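Side-chain contact in epoxide hydrolase (PDB 3G02), which probably hydrolyses epoxides to diols and is here a variant made enantioselective by directed evolution: residues 63-66 / 67-70. The protein carries 9 engineered substitutions. Residues are numbered along the deposited sequence; the frame is centred on the assembly and turned at random. Where two conformers were deposited one is given.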
ATOM      1  N   THR A  63      10.109   7.780 -15.107  0.50 10.67           N
ATOM      2  CA  THR A  63      11.056   8.802 -15.559  0.50 10.91           C
ATOM      3  C   THR A  63      10.491   9.562 -16.759  0.50 11.23           C
ATOM      4  O   THR A  63      10.473  10.798 -16.770  0.50 11.10           O
ATOM      5  CB  THR A  63      12.418   8.173 -15.942  0.50 10.92           C
ATOM      6  OG1 THR A  63      12.919   7.402 -14.843  0.50 10.79           O
ATOM      7  CG2 THR A  63      13.445   9.247 -16.321  0.50 10.65           C
ATOM      8  N   THR A  64      10.027   8.808 -17.753  1.00 11.41           N
ATOM      9  CA  THR A  64       9.463   9.363 -18.990  1.00 12.38           C
ATOM     10  C   THR A  64       8.201  10.181 -18.716  1.00 12.05           C
ATOM     11  O   THR A  64       8.025  11.267 -19.269  1.00 12.43           O
ATOM     12  CB  THR A  64       9.169   8.248 -20.020  1.00 12.76           C
ATOM     13  OG1 THR A  64      10.398   7.601 -20.378  1.00 15.10           O
ATOM     14  CG2 THR A  64       8.517   8.813 -21.285  1.00 13.72           C
ATOM     15  N   MET A  65       7.334   9.667 -17.848  1.00 11.56           N
ATOM     16  CA  MET A  65       6.102  10.379 -17.504  1.00 11.07           C
ATOM     17  C   MET A  65       6.366  11.660 -16.726  1.00 11.21           C
ATOM     18  O   MET A  65       5.675  12.661 -16.933  1.00 10.43           O
ATOM     19  CB  MET A  65       5.149   9.470 -16.726  1.00 11.02           C
ATOM     20  CG  MET A  65       4.566   8.352 -17.564  1.00 11.04           C
ATOM     21  SD  MET A  65       3.410   8.932 -18.821  1.00 11.69           S
ATOM     22  CE  MET A  65       1.928   9.197 -17.848  1.00 11.14           C
ATOM     23  N   ARG A  66       7.364  11.634 -15.838  1.00 11.35           N
ATOM     24  CA  ARG A  66       7.767  12.831 -15.097  1.00 12.48           C
ATOM     25  C   ARG A  66       8.255  13.916 -16.053  1.00 12.68           C
ATOM     26  O   ARG A  66       7.885  15.080 -15.915  1.00 12.24           O
ATOM     27  CB  ARG A  66       8.850  12.504 -14.063  1.00 12.39           C
ATOM     28  CG  ARG A  66       9.304  13.718 -13.258  1.00 13.72           C
ATOM     29  CD  ARG A  66      10.373  13.362 -12.239  1.00 13.97           C
ATOM     30  NE  ARG A  66      10.989  14.562 -11.676  1.00 16.76           N
ATOM     31  CZ  ARG A  66      12.000  15.218 -12.242  1.00 17.63           C
ATOM     32  NH1 ARG A  66      12.523  14.794 -13.387  1.00 18.32           N
ATOM     33  NH2 ARG A  66      12.491  16.302 -11.663  1.00 18.77           N
ATOM     34  N   GLU A  67       9.070  13.516 -17.027  1.00 13.38           N
ATOM     35  CA  GLU A  67       9.559  14.448 -18.042  1.00 14.34           C
ATOM     36  C   GLU A  67       8.427  15.026 -18.887  1.00 14.06           C
ATOM     37  O   GLU A  67       8.388  16.236 -19.138  1.00 14.13           O
ATOM     38  CB  GLU A  67      10.615  13.787 -18.930  1.00 14.86           C
ATOM     39  CG  GLU A  67      12.019  14.316 -18.685  1.00 18.81           C
ATOM     40  CD  GLU A  67      12.124  15.819 -18.908  1.00 21.65           C
ATOM     41  OE1 GLU A  67      12.355  16.546 -17.920  1.00 23.59           O
ATOM     42  OE2 GLU A  67      11.957  16.277 -20.062  1.00 25.02           O
ATOM     43  N   LYS A  68       7.510  14.159 -19.313  1.00 13.70           N
ATOM     44  CA  LYS A  68       6.319  14.576 -20.057  1.00 13.78           C
ATOM     45  C   LYS A  68       5.471  15.561 -19.254  1.00 13.46           C
ATOM     46  O   LYS A  68       5.009  16.576 -19.783  1.00 13.32           O
ATOM     47  CB  LYS A  68       5.479  13.362 -20.465  1.00 13.75           C
ATOM     48  CG  LYS A  68       6.048  12.570 -21.638  1.00 14.78           C
ATOM     49  CD  LYS A  68       5.136  11.421 -22.039  1.00 14.90           C
ATOM     50  CE  LYS A  68       5.665  10.706 -23.275  1.00 17.40           C
ATOM     51  NZ  LYS A  68       4.854   9.499 -23.600  1.00 19.67           N
ATOM     52  N   TRP A  69       5.282  15.268 -17.971  1.00 13.08           N
ATOM     53  CA  TRP A  69       4.490  16.118 -17.091  1.00 13.11           C
ATOM     54  C   TRP A  69       5.100  17.517 -16.971  1.00 14.01           C
ATOM     55  O   TRP A  69       4.384  18.515 -16.888  1.00 14.18           O
ATOM     56  CB  TRP A  69       4.397  15.477 -15.708  1.00 11.97           C
ATOM     57  CG  TRP A  69       3.121  15.720 -14.980  1.00 10.74           C
ATOM     58  CD1 TRP A  69       2.115  16.582 -15.324  1.00 10.06           C
ATOM     59  CD2 TRP A  69       2.719  15.102 -13.756  1.00  9.73           C
ATOM     60  NE1 TRP A  69       1.105  16.524 -14.393  1.00  9.33           N
ATOM     61  CE2 TRP A  69       1.454  15.625 -13.416  1.00  9.47           C
ATOM     62  CE3 TRP A  69       3.309  14.153 -12.912  1.00  9.86           C
ATOM     63  CZ2 TRP A  69       0.765  15.224 -12.269  1.00  9.97           C
ATOM     64  CZ3 TRP A  69       2.630  13.759 -11.773  1.00  9.94           C
ATOM     65  CH2 TRP A  69       1.370  14.288 -11.464  1.00 10.18           C
ATOM     66  N   LEU A  70       6.428  17.574 -16.965  1.00 15.29           N
ATOM     67  CA  LEU A  70       7.147  18.843 -16.848  1.00 16.76           C
ATOM     68  C   LEU A  70       7.216  19.657 -18.140  1.00 17.52           C
ATOM     69  O   LEU A  70       6.999  20.875 -18.120  1.00 18.19           O
ATOM     70  CB  LEU A  70       8.570  18.598 -16.340  1.00 16.82           C
ATOM     71  CG  LEU A  70       8.784  18.326 -14.855  1.00 17.13           C
ATOM     72  CD1 LEU A  70      10.199  17.814 -14.621  1.00 18.25           C
ATOM     73  CD2 LEU A  70       8.500  19.568 -14.012  1.00 18.90           C
TER
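T63 meets E67 through the backbone: E67 N donates to T63 O at 3.1 Å. T64 repeats the pattern, accepting K68 N on its own O at 2.9 Å, while its OG1 bonds to E60 O, so that the hydroxyl is satisfied within the helix itself. A chi1 of -62° sets T64 OG1 beside the backbone N and turns CG2 anti to it; the methyl lies alongside the extended lysine chain, T64 CG2 to K68 CE 4.0 Å, a small nonpolar contact of methyl and methylenes. M65 is buried; its O receives W69 N at 2.8 Å, and both side chains, flexible thioether and broad indole, pack on L275 of helix 271-284. W69 NE1 is satisfied by S300 OG. R66 O accepts L70 N at 3.1 Å, and the arginine runs out straight, CG anti to the backbone N (chi1 -180°), beside L70, whose CD1 lies 3.8 Å over one guanidinium face, offset toward its rim. One leucine methyl thus rests over part of that face, leaving NE and NH2 to bond V36 O and R37 O, which tie the arginine to helix 26-38. The i to i+4 bonds and side-chain pairs are those of an amphipathic alpha-helix, here packed against neighbouring helices in the N-terminal region of an epoxide hydrolase.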